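Local structure of Rab GDP dissociation inhibitor alpha (Naegleria fowleri, 6C87) at residues Y344-T348 and Y360-V364; C252-G256 and P446-Q450; D175-Y181 and Y206-A212; M290-P295 and G408-S414. The protein probably binds prenylated Rab GTPases in their GDP-bound form, slows nucleotide release and extracts them from membranes. All blocks are in the same frame, centred on the assembly; numbering follows the deposited sequence.

Contact 1. Residues Y344-T348 and Y360-V364; sequences YCCVT and YIAIV
Cys-346 and Ile-363 exchange a pair of backbone hydrogen bonds, and Thr-348 does the same with Ile-361, which makes residues 344-348 and 360-364 the two arms of an antiparallel beta hairpin. Ile-363 N reaches Cys-346 O at 3.0 Å in a nearly straight bond (169° at the hydrogen). The bond from Cys-346 N to Ile-363 O is longer, 3.2 Å, and more bent. In the other ring, Ile-361 N to Thr-348 O spans 2.7 Å, and Thr-348 N donates back to Ile-361 O. One water donates to both Cys-346 O and Ile-361 O, giving each carbonyl a second partner. The non-hydrogen-bonded pair Val-347/Ala-362 lies between them and Cys-345/Val-364 lies beyond Cys-346/Ile-363; all four side chains are on one sheet face. Because Cys-345 SG stands anti to its own N (chi1 -179°), it touches both Val-364 CG2 at 4.1 Å and Ala-362 CB at 4.2 Å. Val-347 turns CG2 onto that same methyl at 3.9 Å. Behind them, Thr-348 OG1 and Ile-361 CB meet 3.8 Å apart on the reverse face. Helix 378-384 packs on the face of Ala-362 and Val-364 through Leu-384. Strand 328-332 flanks 343-349, and strand 302-315 flanks 360-367, placing the hairpin inside the large mixed sheet.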
loop_
_atom_site.group_PDB
_atom_site.type_symbol
_atom_site.label_atom_id
_atom_site.label_comp_id
_atom_site.label_asym_id
_atom_site.label_seq_id
_atom_site.Cartn_x
_atom_site.Cartn_y
_atom_site.Cartn_z
ATOM N N TYR A 344 -16.618 -29.891 -12.131
ATOM C CA TYR A 344 -16.681 -29.666 -10.699
ATOM C C TYR A 344 -17.917 -30.358 -10.156
ATOM O O TYR A 344 -18.969 -30.369 -10.806
ATOM C CB TYR A 344 -16.710 -28.162 -10.377
ATOM C CG TYR A 344 -15.551 -27.414 -10.993
ATOM C CD1 TYR A 344 -15.604 -26.975 -12.308
ATOM C CD2 TYR A 344 -14.385 -27.176 -10.268
ATOM C CE1 TYR A 344 -14.540 -26.315 -12.881
ATOM C CE2 TYR A 344 -13.310 -26.508 -10.836
ATOM C CZ TYR A 344 -13.398 -26.081 -12.148
ATOM O OH TYR A 344 -12.346 -25.417 -12.741
ATOM N N CYS A 345 -17.767 -30.992 -9.000
ATOM C CA CYS A 345 -18.905 -31.559 -8.287
ATOM C C CYS A 345 -18.773 -31.219 -6.811
ATOM O O CYS A 345 -17.785 -31.592 -6.168
ATOM C CB CYS A 345 -19.004 -33.075 -8.480
ATOM S SG CYS A 345 -20.432 -33.776 -7.610
ATOM N N CYS A 346 -19.761 -30.518 -6.275
ATOM C CA CYS A 346 -19.838 -30.265 -4.846
ATOM C C CYS A 346 -21.058 -30.973 -4.281
ATOM O O CYS A 346 -22.109 -31.041 -4.928
ATOM C CB CYS A 346 -19.911 -28.770 -4.533
ATOM S SG CYS A 346 -21.416 -27.988 -5.085
ATOM N N VAL A 347 -20.898 -31.521 -3.083
ATOM C CA VAL A 347 -21.934 -32.304 -2.431
ATOM C C VAL A 347 -22.249 -31.643 -1.103
ATOM O O VAL A 347 -21.339 -31.339 -0.327
ATOM C CB VAL A 347 -21.499 -33.764 -2.227
ATOM C CG1 VAL A 347 -22.653 -34.573 -1.648
ATOM C CG2 VAL A 347 -20.998 -34.350 -3.540
ATOM N N THR A 348 -23.528 -31.393 -0.860
ATOM C CA THR A 348 -24.014 -30.903 0.418
ATOM C C THR A 348 -25.204 -31.758 0.815
ATOM O O THR A 348 -25.716 -32.539 0.012
ATOM C CB THR A 348 -24.397 -29.420 0.349
ATOM O OG1 THR A 348 -25.366 -29.232 -0.686
ATOM C CG2 THR A 348 -23.173 -28.572 0.047
ATOM N N TYR A 360 -28.843 -36.056 -0.094
ATOM C CA TYR A 360 -27.624 -35.384 -0.506
ATOM C C TYR A 360 -27.905 -34.640 -1.805
ATOM O O TYR A 360 -28.633 -35.138 -2.672
ATOM C CB TYR A 360 -26.468 -36.395 -0.705
ATOM C CG TYR A 360 -26.188 -37.308 0.488
ATOM C CD1 TYR A 360 -27.056 -38.355 0.807
ATOM C CD2 TYR A 360 -25.041 -37.147 1.277
ATOM C CE1 TYR A 360 -26.816 -39.192 1.885
ATOM C CE2 TYR A 360 -24.788 -37.996 2.365
ATOM C CZ TYR A 360 -25.687 -39.020 2.653
ATOM O OH TYR A 360 -25.474 -39.877 3.711
ATOM N N ILE A 361 -27.349 -33.439 -1.924
ATOM C CA ILE A 361 -27.391 -32.659 -3.153
ATOM C C ILE A 361 -25.994 -32.702 -3.749
ATOM O O ILE A 361 -25.030 -32.249 -3.118
ATOM C CB ILE A 361 -27.811 -31.202 -2.912
ATOM C CG1 ILE A 361 -29.047 -31.103 -2.019
ATOM C CG2 ILE A 361 -28.046 -30.522 -4.248
ATOM C CD1 ILE A 361 -30.265 -31.808 -2.564
ATOM N N ALA A 362 -25.868 -33.291 -4.930
ATOM C CA ALA A 362 -24.608 -33.314 -5.665
ATOM C C ALA A 362 -24.838 -32.577 -6.971
ATOM O O ALA A 362 -25.726 -32.943 -7.751
ATOM C CB ALA A 362 -24.110 -34.741 -5.912
ATOM N N ILE A 363 -24.093 -31.502 -7.180
ATOM C CA ILE A 363 -24.283 -30.657 -8.346
ATOM C C ILE A 363 -23.020 -30.726 -9.189
ATOM O O ILE A 363 -21.917 -30.470 -8.692
ATOM C CB ILE A 363 -24.651 -29.221 -7.943
ATOM C CG1 ILE A 363 -25.950 -29.277 -7.119
ATOM C CG2 ILE A 363 -24.830 -28.346 -9.185
ATOM C CD1 ILE A 363 -26.612 -27.955 -6.835
ATOM N N VAL A 364 -23.183 -31.112 -10.452
ATOM C CA VAL A 364 -22.085 -31.299 -11.387
ATOM C C VAL A 364 -22.087 -30.123 -12.354
ATOM O O VAL A 364 -23.136 -29.769 -12.906
ATOM C CB VAL A 364 -22.216 -32.632 -12.141
ATOM C CG1 VAL A 364 -20.978 -32.877 -13.000
ATOM C CG2 VAL A 364 -22.455 -33.769 -11.156
HETATM O O HOH W 1 -24.543 -29.596 -3.980
#

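Contact 2. Residues C252-G256 and P446-Q450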
loop_
_atom_site.group_PDB
_atom_site.type_symbol
_atom_site.label_atom_id
_atom_site.label_comp_id
_atom_site.label_asym_id
_atom_site.label_seq_id
_atom_site.Cartn_x
_atom_site.Cartn_y
_atom_site.Cartn_z
ATOM N N CYS A 252 -28.249 -3.447 4.348
ATOM C CA CYS A 252 -28.702 -2.246 3.655
ATOM C C CYS A 252 -29.684 -1.458 4.520
ATOM O O CYS A 252 -29.640 -0.221 4.556
ATOM C CB CYS A 252 -29.336 -2.623 2.312
ATOM S SG CYS A 252 -29.839 -1.224 1.257
ATOM N N ALA A 253 -30.570 -2.164 5.231
ATOM C CA ALA A 253 -31.538 -1.499 6.097
ATOM C C ALA A 253 -30.849 -0.751 7.235
ATOM O O ALA A 253 -31.291 0.338 7.623
ATOM C CB ALA A 253 -32.536 -2.520 6.645
ATOM N N VAL A 254 -29.778 -1.327 7.796
ATOM C CA VAL A 254 -29.025 -0.657 8.855
ATOM C C VAL A 254 -28.501 0.693 8.378
ATOM O O VAL A 254 -28.421 1.654 9.156
ATOM C CB VAL A 254 -27.882 -1.568 9.352
ATOM C CG1 VAL A 254 -27.015 -0.851 10.384
ATOM C CG2 VAL A 254 -28.439 -2.870 9.925
ATOM N N TYR A 255 -28.158 0.801 7.096
ATOM C CA TYR A 255 -27.669 2.048 6.527
ATOM C C TYR A 255 -28.780 2.834 5.827
ATOM O O TYR A 255 -28.497 3.672 4.964
ATOM C CB TYR A 255 -26.493 1.761 5.589
ATOM C CG TYR A 255 -25.231 1.406 6.348
ATOM C CD1 TYR A 255 -24.994 0.105 6.779
ATOM C CD2 TYR A 255 -24.290 2.378 6.662
ATOM C CE1 TYR A 255 -23.847 -0.219 7.494
ATOM C CE2 TYR A 255 -23.137 2.064 7.373
ATOM C CZ TYR A 255 -22.919 0.769 7.789
ATOM O OH TYR A 255 -21.773 0.468 8.497
ATOM N N GLY A 256 -30.039 2.587 6.206
ATOM C CA GLY A 256 -31.178 3.378 5.785
ATOM C C GLY A 256 -31.868 2.940 4.509
ATOM O O GLY A 256 -32.983 3.411 4.240
ATOM N N PRO A 446 -15.638 -0.046 8.102
ATOM C CA PRO A 446 -16.966 0.546 7.917
ATOM C C PRO A 446 -17.129 1.847 8.684
ATOM O O PRO A 446 -16.457 2.096 9.687
ATOM C CB PRO A 446 -17.919 -0.532 8.451
ATOM C CG PRO A 446 -17.118 -1.797 8.479
ATOM C CD PRO A 446 -15.700 -1.388 8.705
ATOM N N VAL A 447 -18.028 2.688 8.178
ATOM C CA VAL A 447 -18.413 3.919 8.845
ATOM C C VAL A 447 -19.711 3.655 9.603
ATOM O O VAL A 447 -20.473 2.739 9.285
ATOM C CB VAL A 447 -18.563 5.095 7.849
ATOM C CG1 VAL A 447 -17.379 5.135 6.883
ATOM C CG2 VAL A 447 -19.880 4.998 7.092
ATOM N N GLU A 448 -19.957 4.451 10.636
ATOM C CA GLU A 448 -21.145 4.249 11.466
ATOM C C GLU A 448 -22.411 4.688 10.731
ATOM O O GLU A 448 -22.435 5.780 10.150
ATOM C CB GLU A 448 -21.009 5.014 12.780
ATOM C CG GLU A 448 -19.806 4.623 13.608
ATOM C CD GLU A 448 -19.725 5.407 14.905
ATOM O OE1 GLU A 448 -20.775 5.585 15.565
ATOM O OE2 GLU A 448 -18.614 5.857 15.259
ATOM N N PRO A 449 -23.461 3.861 10.703
ATOM C CA PRO A 449 -24.739 4.294 10.110
ATOM C C PRO A 449 -25.305 5.540 10.786
ATOM O O PRO A 449 -25.114 5.764 11.983
ATOM C CB PRO A 449 -25.653 3.077 10.309
ATOM C CG PRO A 449 -24.983 2.245 11.376
ATOM C CD PRO A 449 -23.516 2.477 11.206
ATOM N N GLN A 450 -26.026 6.347 10.004
ATOM C CA GLN A 450 -26.577 7.621 10.492
ATOM C C GLN A 450 -28.036 7.500 10.934
ATOM O O GLN A 450 -28.430 6.521 11.565
ATOM C CB GLN A 450 -26.460 8.711 9.415
#
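Tyr-255 and Val-254 meet Pro-449 and Val-447 where helix 243-254 ends in a Schellman motif, with the chain's C-terminal tail running past it. Gly-256, with positive phi, is the C-prime residue, and its N bonds to Ala-253 O at 2.9 Å. This turn leaves Tyr-255 just past the helix, its ring extended toward the tail. The polar link is a single hydrogen bond from the Tyr-255 hydroxyl to the backbone oxygen of Val-447, 2.7 Å from OH to O. The C=O...OH angle is 170°, so the phenol meets the carbonyl almost end-on, and that oxygen sits at the ring edge in its plane. Among the apolar contacts is a CH-pi interaction: Pro-449 CB stands over one face of the Tyr-255 ring, 4.1 Å from its centroid and displaced toward the rim. The proline ring thus leans on the phenol face while the carbonyl two residues earlier in the tail takes its hydroxyl, which would restrain rotation of the ring. Val-33 of helix 22-33 touches both Tyr-255 and Pro-446, and its backbone bonds to that of Val-447; Glu-448 packs on Ala-136 of the second subunit. On the helix side, Val-254 CG1, anti to its own N (chi1 176°), comes within 3.8 Å of Pro-449 CG.

Contact 3. Residues D175-Y181 and Y206-A212; sequences DTMDKIY and YMTTVPA
Tyr-181 and Tyr-206 join hydroxyls inside a helical bundle that probably corresponds to the smaller all-helical domain of GDP dissociation inhibitors, where relatives hold the prenyl group. Here the first turn of helix 177-184 meets the short helix 206-209 and the start of helix 212-229. The two OH atoms are 2.8 Å apart, and either could be the donor. Each oxygen lies at the edge of the other's ring, near its plane, while the side chains cross at about a right angle. Tyr-206 reaches this place with CG between its backbone N and carbonyl carbon (chi1 73°). Met-207, extended beyond CG, also crosses Tyr-181 at about a right angle, with CG and SD at the ring edge; SD is 5.1 Å from the ring centroid in a Met-aromatic contact, and CE closes to 3.6 Å from Tyr-181 CE2. Met-177 SD rests over one face of that ring, so sulfur flanks the phenol at both edge and face. Two backbone bonds fasten the helix starts. Ala-212 N reaches Asp-175 O at 2.9 Å in a nearly straight line (173°), and Asp-178 N donates to Met-207 O, also at 2.9 Å. The Ala-212 methyl fits against Ile-180 CD1 (3.6 Å) and Met-177 CG (4.1 Å). Helix 143-157 backs the cluster through Leu-152 and Leu-156, helix 212-229 adds Val-215, and Thr-191 of helix 188-198 touches Tyr-181 and Met-207.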
loop_
_atom_site.group_PDB
_atom_site.type_symbol
_atom_site.label_atom_id
_atom_site.label_comp_id
_atom_site.label_asym_id
_atom_site.label_seq_id
_atom_site.Cartn_x
_atom_site.Cartn_y
_atom_site.Cartn_z
ATOM N N ASP A 175 11.085 -16.886 -11.088
ATOM C CA ASP A 175 10.877 -18.068 -11.919
ATOM C C ASP A 175 9.424 -18.529 -11.867
ATOM O O ASP A 175 8.726 -18.347 -10.866
ATOM C CB ASP A 175 11.796 -19.212 -11.484
ATOM C CG ASP A 175 13.259 -18.922 -11.749
ATOM O OD1 ASP A 175 13.555 -18.159 -12.693
ATOM O OD2 ASP A 175 14.114 -19.470 -11.024
ATOM N N THR A 176 8.977 -19.152 -12.955
ATOM C CA THR A 176 7.628 -19.692 -13.054
ATOM C C THR A 176 7.602 -21.179 -12.712
ATOM O O THR A 176 8.634 -21.836 -12.563
ATOM C CB THR A 176 7.048 -19.463 -14.455
ATOM O OG1 THR A 176 7.911 -20.046 -15.438
ATOM C CG2 THR A 176 6.885 -17.980 -14.734
ATOM N N MET A 177 6.382 -21.706 -12.588
ATOM C CA MET A 177 6.203 -23.079 -12.130
ATOM C C MET A 177 6.640 -24.103 -13.168
ATOM O O MET A 177 7.023 -25.220 -12.801
ATOM C CB MET A 177 4.750 -23.313 -11.728
ATOM C CG MET A 177 4.559 -23.345 -10.234
ATOM S SD MET A 177 5.665 -24.564 -9.504
ATOM C CE MET A 177 5.185 -24.441 -7.791
ATOM N N ASP A 178 6.577 -23.757 -14.458
ATOM C CA ASP A 178 6.937 -24.722 -15.494
ATOM C C ASP A 178 8.387 -25.175 -15.356
ATOM O O ASP A 178 8.701 -26.350 -15.581
ATOM C CB ASP A 178 6.698 -24.130 -16.887
ATOM C CG ASP A 178 7.510 -22.862 -17.142
ATOM O OD1 ASP A 178 7.970 -22.224 -16.170
ATOM O OD2 ASP A 178 7.687 -22.500 -18.326
ATOM N N LYS A 179 9.285 -24.260 -14.972
ATOM C CA LYS A 179 10.688 -24.629 -14.793
ATOM C C LYS A 179 10.869 -25.565 -13.603
ATOM O O LYS A 179 11.725 -26.458 -13.634
ATOM C CB LYS A 179 11.552 -23.372 -14.635
ATOM N N ILE A 180 10.083 -25.373 -12.541
ATOM C CA ILE A 180 10.182 -26.245 -11.374
ATOM C C ILE A 180 9.589 -27.619 -11.666
ATOM O O ILE A 180 10.153 -28.649 -11.273
ATOM C CB ILE A 180 9.501 -25.583 -10.164
ATOM C CG1 ILE A 180 10.074 -24.183 -9.940
ATOM C CG2 ILE A 180 9.659 -26.443 -8.928
ATOM C CD1 ILE A 180 9.630 -23.550 -8.657
ATOM N N TYR A 181 8.454 -27.659 -12.368
ATOM C CA TYR A 181 7.841 -28.938 -12.717
ATOM C C TYR A 181 8.783 -29.778 -13.568
ATOM O O TYR A 181 9.060 -30.942 -13.250
ATOM C CB TYR A 181 6.534 -28.705 -13.474
ATOM C CG TYR A 181 5.348 -28.306 -12.628
ATOM C CD1 TYR A 181 5.215 -28.741 -11.315
ATOM C CD2 TYR A 181 4.354 -27.493 -13.156
ATOM C CE1 TYR A 181 4.120 -28.372 -10.553
ATOM C CE2 TYR A 181 3.265 -27.118 -12.406
ATOM C CZ TYR A 181 3.149 -27.558 -11.107
ATOM O OH TYR A 181 2.049 -27.175 -10.375
ATOM N N TYR A 206 -1.020 -20.790 -15.812
ATOM C CA TYR A 206 -0.262 -20.204 -14.711
ATOM C C TYR A 206 1.185 -20.668 -14.714
ATOM O O TYR A 206 2.055 -19.969 -14.182
ATOM C CB TYR A 206 -0.895 -20.581 -13.364
ATOM C CG TYR A 206 -0.649 -22.032 -12.996
ATOM C CD1 TYR A 206 -1.488 -23.039 -13.461
ATOM C CD2 TYR A 206 0.444 -22.401 -12.208
ATOM C CE1 TYR A 206 -1.252 -24.371 -13.143
ATOM C CE2 TYR A 206 0.689 -23.729 -11.894
ATOM C CZ TYR A 206 -0.166 -24.711 -12.362
ATOM O OH TYR A 206 0.068 -26.039 -12.057
ATOM N N MET A 207 1.458 -21.836 -15.306
ATOM C CA MET A 207 2.794 -22.416 -15.269
ATOM C C MET A 207 3.833 -21.526 -15.933
ATOM O O MET A 207 5.026 -21.666 -15.644
ATOM C CB MET A 207 2.793 -23.784 -15.952
ATOM C CG MET A 207 2.034 -24.877 -15.220
ATOM S SD MET A 207 1.984 -26.392 -16.208
ATOM C CE MET A 207 0.962 -27.443 -15.183
ATOM N N THR A 208 3.412 -20.615 -16.812
ATOM C CA THR A 208 4.328 -19.722 -17.505
ATOM C C THR A 208 4.047 -18.246 -17.259
ATOM O O THR A 208 4.899 -17.413 -17.591
ATOM C CB THR A 208 4.305 -19.990 -19.021
ATOM O OG1 THR A 208 2.982 -19.797 -19.534
ATOM C CG2 THR A 208 4.758 -21.407 -19.325
ATOM N N THR A 209 2.889 -17.894 -16.701
ATOM C CA THR A 209 2.494 -16.504 -16.553
ATOM C C THR A 209 2.546 -16.000 -15.117
ATOM O O THR A 209 2.464 -14.785 -14.907
ATOM C CB THR A 209 1.080 -16.288 -17.112
ATOM O OG1 THR A 209 0.131 -17.000 -16.307
ATOM C CG2 THR A 209 0.993 -16.785 -18.547
ATOM N N VAL A 210 2.707 -16.879 -14.130
ATOM C CA VAL A 210 2.671 -16.463 -12.727
ATOM C C VAL A 210 3.919 -16.992 -12.027
ATOM O O VAL A 210 4.321 -18.142 -12.264
ATOM C CB VAL A 210 1.386 -16.972 -12.045
ATOM C CG1 VAL A 210 1.411 -16.740 -10.546
ATOM C CG2 VAL A 210 0.158 -16.315 -12.654
ATOM N N PRO A 211 4.544 -16.208 -11.144
ATOM C CA PRO A 211 5.720 -16.710 -10.421
ATOM C C PRO A 211 5.361 -17.852 -9.485
ATOM O O PRO A 211 4.260 -17.917 -8.933
ATOM C CB PRO A 211 6.227 -15.481 -9.651
ATOM C CG PRO A 211 5.062 -14.545 -9.590
ATOM C CD PRO A 211 4.279 -14.788 -10.850
ATOM N N ALA A 212 6.317 -18.770 -9.328
ATOM C CA ALA A 212 6.106 -19.931 -8.469
ATOM C C ALA A 212 5.777 -19.533 -7.036
ATOM O O ALA A 212 5.066 -20.268 -6.342
ATOM C CB ALA A 212 7.340 -20.829 -8.500
#

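Contact 4. Residues M290-P295 and G408-S414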
loop_
_atom_site.group_PDB
_atom_site.type_symbol
_atom_site.label_atom_id
_atom_site.label_comp_id
_atom_site.label_asym_id
_atom_site.label_seq_id
_atom_site.Cartn_x
_atom_site.Cartn_y
_atom_site.Cartn_z
ATOM N N MET A 290 -24.140 6.313 -10.699
ATOM C CA MET A 290 -23.668 5.044 -11.237
ATOM C C MET A 290 -24.779 4.014 -11.140
ATOM O O MET A 290 -25.707 4.148 -10.337
ATOM C CB MET A 290 -22.453 4.508 -10.475
ATOM C CG MET A 290 -21.226 5.377 -10.510
ATOM S SD MET A 290 -20.089 4.923 -9.194
ATOM C CE MET A 290 -18.673 5.942 -9.611
ATOM N N VAL A 291 -24.666 2.965 -11.951
ATOM C CA VAL A 291 -25.548 1.810 -11.852
ATOM C C VAL A 291 -24.704 0.540 -11.885
ATOM O O VAL A 291 -23.694 0.471 -12.594
ATOM C CB VAL A 291 -26.624 1.824 -12.962
ATOM C CG1 VAL A 291 -25.989 1.741 -14.339
ATOM C CG2 VAL A 291 -27.627 0.692 -12.742
ATOM N N VAL A 292 -25.109 -0.456 -11.095
ATOM C CA VAL A 292 -24.413 -1.734 -10.964
ATOM C C VAL A 292 -25.430 -2.850 -11.166
ATOM O O VAL A 292 -26.550 -2.770 -10.650
ATOM C CB VAL A 292 -23.721 -1.868 -9.584
ATOM C CG1 VAL A 292 -23.154 -3.269 -9.376
ATOM C CG2 VAL A 292 -22.622 -0.825 -9.423
ATOM N N GLY A 293 -25.056 -3.879 -11.930
ATOM C CA GLY A 293 -25.989 -4.976 -12.149
ATOM C C GLY A 293 -25.368 -6.166 -12.852
ATOM O O GLY A 293 -24.245 -6.109 -13.360
ATOM N N ASP A 294 -26.142 -7.260 -12.886
ATOM C CA ASP A 294 -25.712 -8.470 -13.570
ATOM C C ASP A 294 -26.081 -8.386 -15.046
ATOM O O ASP A 294 -26.927 -7.576 -15.429
ATOM C CB ASP A 294 -26.343 -9.704 -12.911
ATOM C CG ASP A 294 -27.837 -9.820 -13.165
ATOM O OD1 ASP A 294 -28.615 -9.587 -12.215
ATOM O OD2 ASP A 294 -28.239 -10.148 -14.306
ATOM N N PRO A 295 -25.465 -9.216 -15.905
ATOM C CA PRO A 295 -25.650 -9.050 -17.358
ATOM C C PRO A 295 -27.097 -8.966 -17.834
ATOM O O PRO A 295 -27.351 -8.299 -18.848
ATOM C CB PRO A 295 -24.957 -10.296 -17.930
ATOM C CG PRO A 295 -23.885 -10.600 -16.965
ATOM C CD PRO A 295 -24.446 -10.242 -15.605
ATOM N N GLY A 408 -20.576 4.712 -16.708
ATOM C CA GLY A 408 -21.128 4.565 -15.377
ATOM C C GLY A 408 -21.913 3.295 -15.133
ATOM O O GLY A 408 -22.570 3.185 -14.092
ATOM N N VAL A 409 -21.873 2.335 -16.053
ATOM C CA VAL A 409 -22.603 1.078 -15.924
ATOM C C VAL A 409 -21.594 -0.018 -15.618
ATOM O O VAL A 409 -20.822 -0.427 -16.495
ATOM C CB VAL A 409 -23.404 0.739 -17.187
ATOM C CG1 VAL A 409 -24.205 -0.536 -16.975
ATOM C CG2 VAL A 409 -24.311 1.888 -17.570
ATOM N N PHE A 410 -21.605 -0.505 -14.381
ATOM C CA PHE A 410 -20.661 -1.518 -13.922
ATOM C C PHE A 410 -21.384 -2.857 -13.858
ATOM O O PHE A 410 -22.284 -3.048 -13.032
ATOM C CB PHE A 410 -20.072 -1.113 -12.574
ATOM C CG PHE A 410 -19.389 0.218 -12.610
ATOM C CD1 PHE A 410 -20.099 1.382 -12.375
ATOM C CD2 PHE A 410 -18.044 0.314 -12.930
ATOM C CE1 PHE A 410 -19.474 2.621 -12.431
ATOM C CE2 PHE A 410 -17.411 1.546 -12.988
ATOM C CZ PHE A 410 -18.131 2.702 -12.738
ATOM N N ILE A 411 -20.988 -3.782 -14.733
ATOM C CA ILE A 411 -21.686 -5.050 -14.928
ATOM C C ILE A 411 -20.818 -6.194 -14.422
ATOM O O ILE A 411 -19.599 -6.212 -14.640
ATOM C CB ILE A 411 -22.064 -5.263 -16.408
ATOM C CG1 ILE A 411 -22.755 -4.012 -16.959
ATOM C CG2 ILE A 411 -22.954 -6.487 -16.563
ATOM C CD1 ILE A 411 -23.082 -4.087 -18.437
ATOM N N SER A 412 -21.450 -7.145 -13.738
ATOM C CA SER A 412 -20.756 -8.324 -13.252
ATOM C C SER A 412 -20.673 -9.389 -14.341
ATOM O O SER A 412 -21.412 -9.369 -15.329
ATOM C CB SER A 412 -21.465 -8.910 -12.031
ATOM O OG SER A 412 -22.787 -9.337 -12.355
ATOM N N LYS A 413 -19.756 -10.331 -14.141
ATOM C CA LYS A 413 -19.674 -11.507 -14.987
ATOM C C LYS A 413 -20.639 -12.576 -14.498
ATOM O O LYS A 413 -20.985 -12.634 -13.315
ATOM C CB LYS A 413 -18.249 -12.060 -15.005
ATOM C CG LYS A 413 -17.247 -11.126 -15.654
ATOM C CD LYS A 413 -15.845 -11.699 -15.612
ATOM C CE LYS A 413 -14.866 -10.744 -16.264
ATOM N NZ LYS A 413 -13.473 -11.243 -16.164
ATOM N N SER A 414 -21.102 -13.406 -15.431
ATOM C CA SER A 414 -21.852 -14.589 -15.043
ATOM C C SER A 414 -20.963 -15.520 -14.227
ATOM O O SER A 414 -19.739 -15.551 -14.387
ATOM C CB SER A 414 -22.376 -15.315 -16.276
ATOM O OG SER A 414 -23.190 -14.454 -17.054
#
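Phe-410, Pro-295 and Val-291 have the largest areas buried where strands 290-293 and 409-411 run side by side in parallel. Phe-410 is held through its backbone: its N reaches Val-291 O at 2.9 Å, nearly straight (176°), and its O accepts Gly-293 N. Its ring presents an edge to Met-290, with CE1 3.8 Å from Met-290 CG, while the sulfur lies obliquely, 5.1 Å from the centroid, in a Met-aromatic contact. Val-292 CG2 approaches Phe-410 CB on the same face. On the reverse face, Val-291 sets CG1 between its N and carbonyl carbon (chi1 62°), bringing it 3.6 Å from Val-409 CG2; the two valines lie alongside each other. Val-291 N also bonds to Gly-408 O at 3.0 Å. Beyond the last rung, Ser-412 N to Gly-293 O, Pro-295 lays CD beside Ser-412 O and Ile-411 CG2. Ser-412 OG turns to Glu-24. Strand 409-411 ends the five-strand parallel sheet within this chain, a Rossmann-like core. Strand 15-18 lies on the other side of 290-293, helix 422-436 packs on Phe-410, and helix 22-33 meets Val-292 through Ile-27.

Contacts 4 and 2 belong to the part of the chain built round the parallel sheet, their centres 23 Å apart, and helix 22-33 touches both. Contact 1 lies in the mixed sheet on the opposite side of the chain's centre, 29 Å from contact 4 centre to centre. Along the sequence the three are nested: the hairpin of contact 1 falls within the loop closed by contact 4, itself inside the loop closed by contact 2. Contact 3, probably in the helical domain that holds the prenyl group in relatives, closes before contact 1 opens; it lies about 11 Å from contact 1 at the nearest atoms and 45 Å from contact 2 between centres. None touches another.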